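Local coordinates for ABC transporter substrate-binding protein (Staphylococcus aureus subsp. aureus NCTC 8325, PDB 3UN6) that probably binds a substrate for an ABC-type import system, its exact ligand being unknown, and carries zinc in the crystal, at residues N49-K54 / H263-S268; L156-K161 / K299-F304; E176-L181 / G196-K201. All blocks are in the same frame, centred on the assembly; numbering follows the deposited sequence.

How the contacts relate
From the N terminus the chain passes first through 49-54 in helix 48-58, and contact 1 closes a long loop when 263-268, at the end of helix 254-264, returns to it. Within that loop lies contact 3, a short closure between helices 177-182 and 195-201 with strand 188-192 running between them. Contact 2 starts inside the same loop at 156-161, at the end of helix 148-159, and closes only at 299-304, at the end of helix 288-300, so it crosses contact 1 and also encloses contact 3. Contacts 1 and 2 lie on opposite sides of the chain centre, about 33 Å apart between centres. Contacts 1 and 3 touch, through Ser268 with Lys201 and Gln267 with Leu198.

Contact 1 of 3, residues N49-K54 / H263-S268; sequences NLMMTK and HHFKQS. With PO4 (phosphate ion), chain D.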
ATOM      1  N   ASN A  49      10.000  -2.254   0.900  1.00 22.70           N
ATOM      2  CA  ASN A  49      11.094  -1.540   1.565  1.00 24.13           C
ATOM      3  C   ASN A  49      11.363  -2.122   2.964  1.00 24.29           C
ATOM      4  O   ASN A  49      12.448  -1.985   3.473  1.00 25.16           O
ATOM      5  CB  ASN A  49      10.856  -0.029   1.660  1.00 24.40           C
ATOM      6  CG  ASN A  49      12.138   0.734   1.971  1.00 23.05           C
ATOM      7  OD1 ASN A  49      13.172   0.494   1.365  1.00 26.12           O
ATOM      8  ND2 ASN A  49      12.073   1.636   2.922  1.00 23.82           N
ATOM      9  N   LEU A  50      10.375  -2.772   3.572  1.00 26.10           N
ATOM     10  CA  LEU A  50      10.598  -3.457   4.853  1.00 26.74           C
ATOM     11  C   LEU A  50      11.558  -4.643   4.667  1.00 28.17           C
ATOM     12  O   LEU A  50      12.382  -4.917   5.554  1.00 29.13           O
ATOM     13  CB  LEU A  50       9.284  -3.963   5.454  1.00 25.92           C
ATOM     14  CG  LEU A  50       8.351  -2.917   6.046  1.00 25.95           C
ATOM     15  CD1 LEU A  50       7.054  -3.588   6.471  1.00 30.51           C
ATOM     16  CD2 LEU A  50       9.025  -2.226   7.215  1.00 29.51           C
HETATM   17  N   MSE A  51      11.448  -5.336   3.523  1.00 28.44           N
HETATM   18  CA  MSE A  51      12.318  -6.480   3.219  1.00 29.87           C
HETATM   19  C   MSE A  51      13.748  -5.955   3.058  1.00 28.36           C
HETATM   20  O   MSE A  51      14.719  -6.537   3.569  1.00 27.09           O
HETATM   21  CB  MSE A  51      11.912  -7.187   1.913  1.00 31.09           C
HETATM   22  CG  MSE A  51      10.401  -7.514   1.646  1.00 35.69           C
HETATM   23 SE   MSE A  51       9.437  -8.601   2.929  1.00 48.60          SE
HETATM   24  CE  MSE A  51       8.781  -7.180   4.135  1.00 40.67           C
HETATM   25  N   MSE A  52      13.887  -4.851   2.330  1.00 26.60           N
HETATM   26  CA  MSE A  52      15.207  -4.254   2.154  1.00 26.87           C
HETATM   27  C   MSE A  52      15.789  -3.844   3.506  1.00 26.63           C
HETATM   28  O   MSE A  52      16.985  -4.071   3.761  1.00 28.37           O
HETATM   29  CB  MSE A  52      15.152  -3.044   1.230  1.00 26.12           C
HETATM   30  CG  MSE A  52      16.464  -2.428   1.018  1.00 30.15           C
HETATM   31 SE   MSE A  52      17.708  -3.614   0.008  1.00 42.41          SE
HETATM   32  CE  MSE A  52      19.346  -2.845   0.666  1.00 42.78           C
ATOM     33  N   THR A  53      14.956  -3.253   4.369  1.00 24.79           N
ATOM     34  CA  THR A  53      15.401  -2.812   5.701  1.00 25.92           C
ATOM     35  C   THR A  53      15.976  -3.990   6.480  1.00 25.87           C
ATOM     36  O   THR A  53      17.043  -3.887   7.081  1.00 26.18           O
ATOM     37  CB  THR A  53      14.253  -2.137   6.482  1.00 24.81           C
ATOM     38  OG1 THR A  53      13.742  -1.046   5.705  1.00 24.65           O
ATOM     39  CG2 THR A  53      14.731  -1.624   7.832  1.00 26.39           C
ATOM     40  N   LYS A  54      15.252  -5.102   6.448  1.00 25.66           N
ATOM     41  CA  LYS A  54      15.655  -6.355   7.054  1.00 28.23           C
ATOM     42  C   LYS A  54      17.011  -6.818   6.502  1.00 30.02           C
ATOM     43  O   LYS A  54      17.902  -7.187   7.267  1.00 32.07           O
ATOM     44  CB  LYS A  54      14.575  -7.410   6.769  1.00 29.19           C
ATOM     45  CG  LYS A  54      14.808  -8.790   7.339  1.00 32.54           C
ATOM     46  CD  LYS A  54      14.807  -8.780   8.820  1.00 35.50           C
ATOM     47  CE  LYS A  54      14.858 -10.185   9.340  1.00 36.53           C
ATOM     48  NZ  LYS A  54      15.065 -10.172  10.795  1.00 38.64           N
ATOM     49  N   HIS A 263      13.094 -12.945  -3.486  1.00 28.95           N
ATOM     50  CA  HIS A 263      13.480 -13.672  -2.315  1.00 31.13           C
ATOM     51  C   HIS A 263      12.303 -13.945  -1.371  1.00 31.58           C
ATOM     52  O   HIS A 263      12.072 -15.087  -0.974  1.00 34.04           O
ATOM     53  CB  HIS A 263      14.571 -12.894  -1.574  1.00 32.03           C
ATOM     54  CG  HIS A 263      15.077 -13.598  -0.355  1.00 35.66           C
ATOM     55  ND1 HIS A 263      16.122 -14.493  -0.393  1.00 40.77           N
ATOM     56  CD2 HIS A 263      14.666 -13.556   0.935  1.00 38.94           C
ATOM     57  CE1 HIS A 263      16.344 -14.962   0.823  1.00 41.71           C
ATOM     58  NE2 HIS A 263      15.471 -14.412   1.648  1.00 41.93           N
ATOM     59  N   HIS A 264      11.547 -12.899  -1.052  1.00 30.89           N
ATOM     60  CA  HIS A 264      10.471 -12.955  -0.063  1.00 31.86           C
ATOM     61  C   HIS A 264       9.091 -13.327  -0.541  1.00 32.01           C
ATOM     62  O   HIS A 264       8.327 -13.935   0.216  1.00 33.38           O
ATOM     63  CB  HIS A 264      10.342 -11.596   0.631  1.00 31.37           C
ATOM     64  CG  HIS A 264      11.466 -11.291   1.563  1.00 35.25           C
ATOM     65  ND1 HIS A 264      12.626 -10.662   1.158  1.00 35.99           N
ATOM     66  CD2 HIS A 264      11.612 -11.541   2.886  1.00 36.39           C
ATOM     67  CE1 HIS A 264      13.432 -10.527   2.197  1.00 36.77           C
ATOM     68  NE2 HIS A 264      12.845 -11.058   3.255  1.00 35.56           N
ATOM     69  N   PHE A 265       8.732 -12.945  -1.759  1.00 30.75           N
ATOM     70  CA  PHE A 265       7.371 -13.201  -2.213  1.00 30.52           C
ATOM     71  C   PHE A 265       7.161 -14.479  -3.026  1.00 31.37           C
ATOM     72  O   PHE A 265       8.026 -14.896  -3.812  1.00 30.41           O
ATOM     73  CB  PHE A 265       6.835 -12.000  -3.004  1.00 30.55           C
ATOM     74  CG  PHE A 265       6.888 -10.697  -2.270  1.00 31.89           C
ATOM     75  CD1 PHE A 265       6.962 -10.640  -0.879  1.00 34.29           C
ATOM     76  CD2 PHE A 265       6.729  -9.518  -2.962  1.00 33.70           C
ATOM     77  CE1 PHE A 265       6.978  -9.430  -0.223  1.00 35.49           C
ATOM     78  CE2 PHE A 265       6.731  -8.298  -2.303  1.00 33.85           C
ATOM     79  CZ  PHE A 265       6.851  -8.255  -0.936  1.00 36.15           C
ATOM     80  N   LYS A 266       5.985 -15.083  -2.836  1.00 32.35           N
ATOM     81  CA  LYS A 266       5.576 -16.256  -3.592  1.00 33.37           C
ATOM     82  C   LYS A 266       5.086 -15.830  -4.981  1.00 32.66           C
ATOM     83  O   LYS A 266       3.895 -15.955  -5.302  1.00 33.73           O
ATOM     84  CB  LYS A 266       4.471 -17.056  -2.866  1.00 34.27           C
ATOM     85  CG  LYS A 266       4.964 -17.833  -1.661  1.00 39.65           C
ATOM     86  CD  LYS A 266       3.876 -18.681  -1.009  1.00 45.74           C
ATOM     87  CE  LYS A 266       2.800 -17.806  -0.358  1.00 50.17           C
ATOM     88  NZ  LYS A 266       1.753 -18.577   0.386  1.00 53.48           N
ATOM     89  N   GLN A 267       6.016 -15.332  -5.790  1.00 29.96           N
ATOM     90  CA  GLN A 267       5.746 -14.920  -7.154  1.00 29.94           C
ATOM     91  C   GLN A 267       6.988 -15.208  -7.975  1.00 29.09           C
ATOM     92  O   GLN A 267       8.100 -15.260  -7.442  1.00 28.53           O
ATOM     93  CB  GLN A 267       5.461 -13.399  -7.233  1.00 28.86           C
ATOM     94  CG  GLN A 267       4.342 -12.893  -6.295  1.00 29.88           C
ATOM     95  CD  GLN A 267       2.975 -13.452  -6.645  1.00 30.08           C
ATOM     96  OE1 GLN A 267       2.785 -14.011  -7.724  1.00 32.11           O
ATOM     97  NE2 GLN A 267       2.009 -13.288  -5.731  1.00 32.17           N
ATOM     98  N   SER A 268       6.801 -15.374  -9.269  1.00 30.07           N
ATOM     99  CA  SER A 268       7.929 -15.594 -10.164  1.00 29.97           C
ATOM    100  C   SER A 268       8.639 -14.266 -10.469  1.00 29.04           C
ATOM    101  O   SER A 268       8.109 -13.170 -10.219  1.00 26.74           O
ATOM    102  CB  SER A 268       7.456 -16.224 -11.462  1.00 31.23           C
ATOM    103  OG  SER A 268       6.401 -15.476 -12.007  1.00 33.07           O
TER
HETATM  104  P   PO4 D 327       3.468 -19.577   3.688  0.50 42.53           P
HETATM  105  O1  PO4 D 327       3.537 -20.145   2.289  0.50 38.59           O
HETATM  106  O2  PO4 D 327       4.749 -18.842   3.989  0.50 42.52           O
HETATM  107  O3  PO4 D 327       2.319 -18.608   3.789  0.50 39.38           O
HETATM  108  O4  PO4 D 327       3.306 -20.720   4.662  0.50 42.28           O
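Met51, a selenomethionine on helix 48-58, lies across the imidazole of His264 and carries nearly all of this contact. Its CB stands over one ring face, 3.6 Å from His264 ND1. Chi1 and the bend at chi2 (-57°) bring SE over the same ring, 3.9 Å from the His264 centroid and 25° off the ring normal. A CH-pi contact and a sulfur-aromatic type of contact, made here by selenium, thus share one ring. On the opposite face of the His264 ring, His263 CD2 stands 3.5 Å above the plane, toward the rim. The rotation of the imidazole is fixed further by a hydrogen bond between His264 ND1 and the carbonyl O of Ile260, one turn back in helix 254-264.

Apolar packing continues to Phe265, where the helix has ended. Met51 SE lies 4.1 Å from Phe265 CE1, oblique to the ring; Leu69 of strand 66-71 and Ile260 also pack on Met51.

Polar bonds stay on their own sides of the contact. Asn49 O accepts Thr53 N at 2.9 Å and Thr53 OG1 at 2.7 Å, the two donors arriving from opposite faces of its plane. Lys266, centre of an inverse gamma turn, extends from the other segment to a phosphate, probably from the crystallisation liquor: NZ is 3.0 Å from its O1, and Lys71 NZ grips the same ion.

Phe265 also touches Pro43, and its side chain is about 8 Å from that of the zinc ligand His46. Met-aromatic packing of this kind joins a helix flanking the five-stranded sheet to the end of helix 254-264, in one lobe of a two-lobed fold consistent with the periplasmic-binding-protein clan.

Contact 2 of 3, residues L156-K161 / K299-F304; sequences LRKQLK and KQHHLF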
ATOM      1  N   LEU A 156     -11.638   7.241 -11.859  1.00 25.14           N
ATOM      2  CA  LEU A 156     -11.675   6.705 -13.209  1.00 26.61           C
ATOM      3  C   LEU A 156     -13.118   6.711 -13.681  1.00 27.23           C
ATOM      4  O   LEU A 156     -13.393   7.029 -14.821  1.00 27.29           O
ATOM      5  CB  LEU A 156     -11.051   5.287 -13.290  1.00 26.71           C
ATOM      6  CG  LEU A 156     -11.240   4.561 -14.634  1.00 28.87           C
ATOM      7  CD1 LEU A 156     -10.611   5.341 -15.767  1.00 32.09           C
ATOM      8  CD2 LEU A 156     -10.686   3.154 -14.614  1.00 30.98           C
ATOM      9  N   ARG A 157     -14.055   6.412 -12.784  1.00 27.05           N
ATOM     10  CA  ARG A 157     -15.474   6.450 -13.149  1.00 27.64           C
ATOM     11  C   ARG A 157     -15.885   7.848 -13.634  1.00 27.23           C
ATOM     12  O   ARG A 157     -16.619   7.987 -14.622  1.00 25.42           O
ATOM     13  CB  ARG A 157     -16.365   6.046 -11.960  1.00 27.89           C
ATOM     14  CG  ARG A 157     -17.864   6.066 -12.312  1.00 28.39           C
ATOM     15  CD  ARG A 157     -18.788   5.776 -11.118  1.00 27.98           C
ATOM     16  NE  ARG A 157     -18.467   6.627  -9.987  1.00 27.18           N
ATOM     17  CZ  ARG A 157     -18.781   7.914  -9.899  1.00 25.92           C
ATOM     18  NH1 ARG A 157     -19.430   8.536 -10.880  1.00 26.09           N
ATOM     19  NH2 ARG A 157     -18.406   8.595  -8.830  1.00 29.63           N
ATOM     20  N   LYS A 158     -15.434   8.884 -12.928  1.00 27.97           N
ATOM     21  CA  LYS A 158     -15.746  10.271 -13.318  1.00 28.48           C
ATOM     22  C   LYS A 158     -15.044  10.653 -14.617  1.00 29.56           C
ATOM     23  O   LYS A 158     -15.629  11.322 -15.455  1.00 28.87           O
ATOM     24  CB  LYS A 158     -15.310  11.264 -12.250  1.00 29.34           C
ATOM     25  CG  LYS A 158     -15.980  11.136 -10.903  1.00 32.51           C
ATOM     26  CD  LYS A 158     -15.281  12.097  -9.943  1.00 39.38           C
ATOM     27  CE  LYS A 158     -15.397  11.674  -8.505  1.00 41.76           C
ATOM     28  NZ  LYS A 158     -14.554  12.590  -7.692  1.00 45.24           N
ATOM     29  N   GLN A 159     -13.782  10.248 -14.785  1.00 29.84           N
ATOM     30  CA  GLN A 159     -13.057  10.572 -16.032  1.00 32.48           C
ATOM     31  C   GLN A 159     -13.736   9.932 -17.245  1.00 32.65           C
ATOM     32  O   GLN A 159     -13.747  10.510 -18.335  1.00 34.71           O
ATOM     33  CB  GLN A 159     -11.582  10.154 -15.950  1.00 32.29           C
ATOM     34  CG  GLN A 159     -10.796  10.945 -14.916  1.00 36.24           C
ATOM     35  CD  GLN A 159      -9.386  10.398 -14.662  1.00 42.06           C
ATOM     36  OE1 GLN A 159      -8.982   9.369 -15.223  1.00 44.78           O
ATOM     37  NE2 GLN A 159      -8.634  11.093 -13.806  1.00 37.14           N
ATOM     38  N   LEU A 160     -14.321   8.746 -17.039  1.00 33.24           N
ATOM     39  CA  LEU A 160     -15.066   8.040 -18.083  1.00 33.13           C
ATOM     40  C   LEU A 160     -16.510   8.524 -18.172  1.00 32.79           C
ATOM     41  O   LEU A 160     -17.289   8.004 -18.960  1.00 33.13           O
ATOM     42  CB  LEU A 160     -15.051   6.530 -17.843  1.00 32.37           C
ATOM     43  CG  LEU A 160     -13.737   5.772 -18.002  1.00 33.83           C
ATOM     44  CD1 LEU A 160     -13.964   4.294 -17.698  1.00 35.61           C
ATOM     45  CD2 LEU A 160     -13.177   5.923 -19.395  1.00 34.24           C
ATOM     46  N   LYS A 161     -16.865   9.515 -17.361  1.00 33.24           N
ATOM     47  CA  LYS A 161     -18.212  10.098 -17.350  1.00 33.57           C
ATOM     48  C   LYS A 161     -19.325   9.065 -17.090  1.00 33.21           C
ATOM     49  O   LYS A 161     -20.401   9.159 -17.644  1.00 33.28           O
ATOM     50  CB  LYS A 161     -18.478  10.881 -18.646  1.00 35.51           C
ATOM     51  CG  LYS A 161     -17.497  12.015 -18.905  1.00 34.67           C
ATOM     52  CD  LYS A 161     -17.898  12.846 -20.114  1.00 40.50           C
ATOM     53  CE  LYS A 161     -16.953  14.027 -20.333  1.00 43.30           C
ATOM     54  NZ  LYS A 161     -17.357  14.902 -21.516  1.00 46.43           N
ATOM     55  N   LYS A 299     -12.801  12.985   2.334  1.00 27.70           N
ATOM     56  CA  LYS A 299     -13.870  13.918   2.744  1.00 30.16           C
ATOM     57  C   LYS A 299     -14.913  14.003   1.621  1.00 30.50           C
ATOM     58  O   LYS A 299     -16.130  13.946   1.848  1.00 30.83           O
ATOM     59  CB  LYS A 299     -13.289  15.334   2.968  1.00 30.30           C
ATOM     60  CG  LYS A 299     -13.705  16.038   4.232  1.00 34.73           C
ATOM     61  CD  LYS A 299     -15.155  15.980   4.532  1.00 39.19           C
ATOM     62  CE  LYS A 299     -15.435  16.830   5.737  1.00 41.03           C
ATOM     63  NZ  LYS A 299     -16.811  16.670   6.167  1.00 46.84           N
ATOM     64  N   GLN A 300     -14.415  14.146   0.403  1.00 30.04           N
ATOM     65  CA  GLN A 300     -15.270  14.272  -0.766  1.00 33.85           C
ATOM     66  C   GLN A 300     -16.200  13.060  -0.998  1.00 34.17           C
ATOM     67  O   GLN A 300     -17.309  13.239  -1.464  1.00 34.68           O
ATOM     68  CB  GLN A 300     -14.424  14.621  -1.989  1.00 34.04           C
ATOM     69  CG  GLN A 300     -15.176  14.748  -3.276  1.00 42.09           C
ATOM     70  CD  GLN A 300     -14.593  15.845  -4.154  1.00 49.38           C
ATOM     71  OE1 GLN A 300     -13.884  15.567  -5.131  1.00 53.35           O
ATOM     72  NE2 GLN A 300     -14.850  17.117  -3.772  1.00 48.26           N
ATOM     73  N   HIS A 301     -15.756  11.845  -0.656  1.00 34.83           N
ATOM     74  CA  HIS A 301     -16.607  10.650  -0.780  1.00 36.30           C
ATOM     75  C   HIS A 301     -17.295  10.270   0.544  1.00 38.23           C
ATOM     76  O   HIS A 301     -17.843   9.173   0.668  1.00 40.16           O
ATOM     77  CB  HIS A 301     -15.811   9.460  -1.323  1.00 36.36           C
ATOM     78  CG  HIS A 301     -15.343   9.645  -2.728  1.00 37.53           C
ATOM     79  ND1 HIS A 301     -14.076  10.091  -3.037  1.00 40.61           N
ATOM     80  CD2 HIS A 301     -15.981   9.480  -3.909  1.00 40.59           C
ATOM     81  CE1 HIS A 301     -13.950  10.183  -4.349  1.00 40.33           C
ATOM     82  NE2 HIS A 301     -15.092   9.816  -4.903  1.00 41.04           N
ATOM     83  N   HIS A 302     -17.297  11.188   1.511  1.00 37.86           N
ATOM     84  CA  HIS A 302     -17.918  10.968   2.808  1.00 39.15           C
ATOM     85  C   HIS A 302     -17.447   9.684   3.489  1.00 38.32           C
ATOM     86  O   HIS A 302     -18.180   9.112   4.283  1.00 39.10           O
ATOM     87  CB  HIS A 302     -19.440  10.910   2.666  1.00 41.19           C
ATOM     88  CG  HIS A 302     -20.046  12.151   2.098  1.00 45.02           C
ATOM     89  ND1 HIS A 302     -20.459  13.202   2.889  1.00 50.82           N
ATOM     90  CD2 HIS A 302     -20.325  12.506   0.823  1.00 48.06           C
ATOM     91  CE1 HIS A 302     -20.968  14.151   2.126  1.00 51.52           C
ATOM     92  NE2 HIS A 302     -20.896  13.755   0.867  1.00 51.97           N
ATOM     93  N   LEU A 303     -16.229   9.230   3.214  1.00 37.07           N
ATOM     94  CA  LEU A 303     -15.768   7.988   3.837  1.00 36.99           C
ATOM     95  C   LEU A 303     -15.789   8.075   5.376  1.00 36.13           C
ATOM     96  O   LEU A 303     -16.378   7.225   6.049  1.00 35.88           O
ATOM     97  CB  LEU A 303     -14.390   7.577   3.317  1.00 35.86           C
ATOM     98  CG  LEU A 303     -14.318   7.197   1.835  1.00 36.98           C
ATOM     99  CD1 LEU A 303     -12.915   6.685   1.510  1.00 34.23           C
ATOM    100  CD2 LEU A 303     -15.339   6.149   1.469  1.00 38.46           C
ATOM    101  N   PHE A 304     -15.162   9.108   5.915  1.00 34.12           N
ATOM    102  CA  PHE A 304     -15.108   9.345   7.371  1.00 34.72           C
ATOM    103  C   PHE A 304     -14.445  10.709   7.528  1.00 33.87           C
ATOM    104  O   PHE A 304     -13.900  11.218   6.544  1.00 32.16           O
ATOM    105  CB  PHE A 304     -14.311   8.242   8.108  1.00 33.53           C
ATOM    106  CG  PHE A 304     -12.897   8.060   7.604  1.00 32.73           C
ATOM    107  CD1 PHE A 304     -12.623   7.189   6.556  1.00 31.95           C
ATOM    108  CD2 PHE A 304     -11.838   8.769   8.175  1.00 31.29           C
ATOM    109  CE1 PHE A 304     -11.328   7.014   6.087  1.00 32.31           C
ATOM    110  CE2 PHE A 304     -10.544   8.618   7.697  1.00 31.34           C
ATOM    111  CZ  PHE A 304     -10.284   7.730   6.650  1.00 31.35           C
TER
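A loose, polar surface contact pairs the ends of helices 148-159 and 288-300. Lys158 spans the gap. Its chain is extended beyond CG and meets His301 coming from the opposite direction, while the bent side chain of Gln300 runs aslant to it. The ammonium arrives 4.0 Å from His301 NE2, obliquely to the ring, and Lys158 NZ is 4.0 Å from Gln300 OE1, both too long for hydrogen bonds. Lys158 NZ also makes a long, weak ion pair with Glu155. With chi1 at -66°, the His301 ring swings toward Lys158, and Lys158 CE lies 4.1 Å from His301 NE2. The other ring nitrogen, ND1, is held by the carbonyl O of Leu297, and the ring also rests on Leu151 and Glu154. Both helices stop in Schellman motifs, with Lys161 and His302 at positive phi. Arg157 is tied to Glu154 by a salt bridge, its NH2 5.3 Å from His301 NE2. The contact buries NE2 with no partner in the model. The two cations may disfavour protonation of His301, an effect that Glu154 and Glu155 would partly offset, and the join appears to rest on weak, long polar approaches, not on specific bonds.

Contact 3 of 3, residues E176-L181 / G196-K201; sequences EMPAAL and GALGEK
Leu198 and Gly199, in the middle of helix 195-201, meet the ring of Pro178 in helix 177-182, a helix-strand-helix packing in which strand 188-192 of the six-stranded mixed sheet links the two helices. Near the start of helix 195-201, Gly196 N and Ala197 N are hydrogen-bonded to Glu193 OE1. Ala197 turns to Val271, Gln274 and Ser275 of helix 269-277. Next, Leu198 touches the Pro178 ring through CD2, 4.2 Å from Pro178 CG, a position given by chi1 of -173° and the turn at chi2. Gly199 then presents bare backbone to the same ring, with Pro178 CB 4.0 Å from Gly199 CA and CG 4.1 Å from Gly199 N. The CA atoms of Pro178 and Gly199 are 4.5 Å apart, so the ring lies directly against backbone. Glu200 points away and bonds Thr207 OG1. Lys201 closes the segment with a salt bridge to Asp270 and a hydrogen bond to Ser268 OG. Pro178 also packs on Tyr189 of the linking strand. Across the interface the chemistry is wholly apolar: packing of the proline ring on Gly199 backbone and Leu198 CD2 joins the two helices without a polar bond between them, while the charged groups bind outward.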
ATOM      1  N   GLU A 176      -7.069 -13.063  -3.681  1.00 30.25           N
ATOM      2  CA  GLU A 176      -8.322 -13.642  -4.169  1.00 30.32           C
ATOM      3  C   GLU A 176      -8.833 -12.996  -5.450  1.00 29.03           C
ATOM      4  O   GLU A 176      -9.760 -13.503  -6.076  1.00 28.06           O
ATOM      5  CB  GLU A 176      -9.397 -13.505  -3.082  1.00 32.31           C
ATOM      6  CG  GLU A 176      -9.185 -14.402  -1.889  1.00 37.32           C
ATOM      7  CD  GLU A 176     -10.260 -14.255  -0.793  1.00 47.42           C
ATOM      8  OE1 GLU A 176     -10.809 -13.139  -0.606  1.00 45.03           O
ATOM      9  OE2 GLU A 176     -10.532 -15.278  -0.099  1.00 53.26           O
HETATM   10  N   MSE A 177      -8.234 -11.876  -5.856  1.00 28.24           N
HETATM   11  CA  MSE A 177      -8.747 -11.129  -7.008  1.00 27.55           C
HETATM   12  C   MSE A 177      -8.604 -11.813  -8.367  1.00 29.05           C
HETATM   13  O   MSE A 177      -9.556 -11.815  -9.147  1.00 29.83           O
HETATM   14  CB  MSE A 177      -8.185  -9.709  -7.007  1.00 27.55           C
HETATM   15  CG  MSE A 177      -8.747  -8.889  -5.828  1.00 27.38           C
HETATM   16 SE   MSE A 177      -7.931  -7.180  -5.752  1.00 30.29          SE
HETATM   17  CE  MSE A 177      -8.704  -6.529  -4.018  1.00 23.29           C
ATOM     18  N   PRO A 178      -7.438 -12.418  -8.654  1.00 30.84           N
ATOM     19  CA  PRO A 178      -7.297 -13.098  -9.957  1.00 33.10           C
ATOM     20  C   PRO A 178      -8.335 -14.187 -10.200  1.00 34.52           C
ATOM     21  O   PRO A 178      -8.900 -14.258 -11.283  1.00 36.80           O
ATOM     22  CB  PRO A 178      -5.894 -13.707  -9.884  1.00 34.29           C
ATOM     23  CG  PRO A 178      -5.156 -12.796  -9.012  1.00 30.44           C
ATOM     24  CD  PRO A 178      -6.151 -12.351  -7.947  1.00 28.73           C
ATOM     25  N   ALA A 179      -8.598 -15.016  -9.201  1.00 35.46           N
ATOM     26  CA  ALA A 179      -9.591 -16.076  -9.336  1.00 36.34           C
ATOM     27  C   ALA A 179     -10.991 -15.493  -9.490  1.00 35.99           C
ATOM     28  O   ALA A 179     -11.794 -15.983 -10.306  1.00 37.31           O
ATOM     29  CB  ALA A 179      -9.529 -17.018  -8.130  1.00 37.89           C
ATOM     30  N   ALA A 180     -11.296 -14.460  -8.704  1.00 34.03           N
ATOM     31  CA  ALA A 180     -12.606 -13.801  -8.777  1.00 33.50           C
ATOM     32  C   ALA A 180     -12.852 -13.206 -10.169  1.00 34.21           C
ATOM     33  O   ALA A 180     -13.986 -13.215 -10.672  1.00 33.06           O
ATOM     34  CB  ALA A 180     -12.738 -12.731  -7.708  1.00 31.74           C
ATOM     35  N   LEU A 181     -11.789 -12.683 -10.773  1.00 34.95           N
ATOM     36  CA  LEU A 181     -11.841 -12.105 -12.121  1.00 37.35           C
ATOM     37  C   LEU A 181     -12.018 -13.202 -13.178  1.00 40.46           C
ATOM     38  O   LEU A 181     -12.974 -13.157 -13.952  1.00 42.20           O
ATOM     39  CB  LEU A 181     -10.555 -11.301 -12.420  1.00 36.21           C
ATOM     40  CG  LEU A 181     -10.528 -10.488 -13.708  1.00 35.30           C
ATOM     41  CD1 LEU A 181     -11.683  -9.495 -13.704  1.00 33.63           C
ATOM     42  CD2 LEU A 181      -9.200  -9.771 -13.885  1.00 37.63           C
ATOM     43  N   GLY A 196      -1.917  -7.503  -9.898  1.00 26.03           N
ATOM     44  CA  GLY A 196      -2.430  -7.202 -11.232  1.00 26.18           C
ATOM     45  C   GLY A 196      -1.679  -8.072 -12.224  1.00 27.63           C
ATOM     46  O   GLY A 196      -2.283  -8.790 -13.038  1.00 26.17           O
ATOM     47  N   ALA A 197      -0.349  -8.025 -12.140  1.00 26.58           N
ATOM     48  CA  ALA A 197       0.485  -8.820 -13.005  1.00 27.29           C
ATOM     49  C   ALA A 197       0.084 -10.293 -12.858  1.00 28.95           C
ATOM     50  O   ALA A 197       0.031 -11.021 -13.844  1.00 28.49           O
ATOM     51  CB  ALA A 197       1.949  -8.619 -12.662  1.00 27.67           C
ATOM     52  N   LEU A 198      -0.224 -10.724 -11.631  1.00 27.86           N
ATOM     53  CA  LEU A 198      -0.626 -12.115 -11.405  1.00 29.16           C
ATOM     54  C   LEU A 198      -1.941 -12.404 -12.139  1.00 31.36           C
ATOM     55  O   LEU A 198      -2.090 -13.468 -12.735  1.00 31.09           O
ATOM     56  CB  LEU A 198      -0.758 -12.430  -9.912  1.00 28.93           C
ATOM     57  CG  LEU A 198      -1.018 -13.890  -9.564  1.00 27.65           C
ATOM     58  CD1 LEU A 198       0.110 -14.794 -10.057  1.00 27.75           C
ATOM     59  CD2 LEU A 198      -1.237 -14.067  -8.046  1.00 24.71           C
ATOM     60  N   GLY A 199      -2.877 -11.454 -12.114  1.00 30.93           N
ATOM     61  CA  GLY A 199      -4.133 -11.608 -12.855  1.00 33.22           C
ATOM     62  C   GLY A 199      -3.902 -11.875 -14.345  1.00 35.40           C
ATOM     63  O   GLY A 199      -4.610 -12.678 -14.966  1.00 36.40           O
ATOM     64  N   GLU A 200      -2.904 -11.213 -14.924  1.00 36.13           N
ATOM     65  CA  GLU A 200      -2.592 -11.421 -16.332  1.00 38.62           C
ATOM     66  C   GLU A 200      -2.039 -12.811 -16.550  1.00 40.35           C
ATOM     67  O   GLU A 200      -2.447 -13.486 -17.468  1.00 39.80           O
ATOM     68  CB  GLU A 200      -1.576 -10.403 -16.841  1.00 38.92           C
ATOM     69  CG  GLU A 200      -2.089  -8.991 -16.877  1.00 41.17           C
ATOM     70  CD  GLU A 200      -1.167  -8.054 -17.646  1.00 46.24           C
ATOM     71  OE1 GLU A 200       0.040  -8.361 -17.773  1.00 53.95           O
ATOM     72  OE2 GLU A 200      -1.644  -6.999 -18.120  1.00 48.01           O
ATOM     73  N   LYS A 201      -1.096 -13.216 -15.698  1.00 42.56           N
ATOM     74  CA  LYS A 201      -0.458 -14.540 -15.776  1.00 45.60           C
ATOM     75  C   LYS A 201      -1.461 -15.637 -15.444  1.00 47.57           C
ATOM     76  O   LYS A 201      -1.651 -16.559 -16.218  1.00 48.59           O
ATOM     77  CB  LYS A 201       0.714 -14.621 -14.779  1.00 45.98           C
ATOM     78  CG  LYS A 201       1.655 -15.866 -14.889  1.00 49.57           C
ATOM     79  CD  LYS A 201       2.385 -16.125 -13.550  1.00 51.60           C
ATOM     80  CE  LYS A 201       3.658 -16.987 -13.671  1.00 56.21           C
ATOM     81  NZ  LYS A 201       4.867 -16.200 -14.154  1.00 54.79           N
TER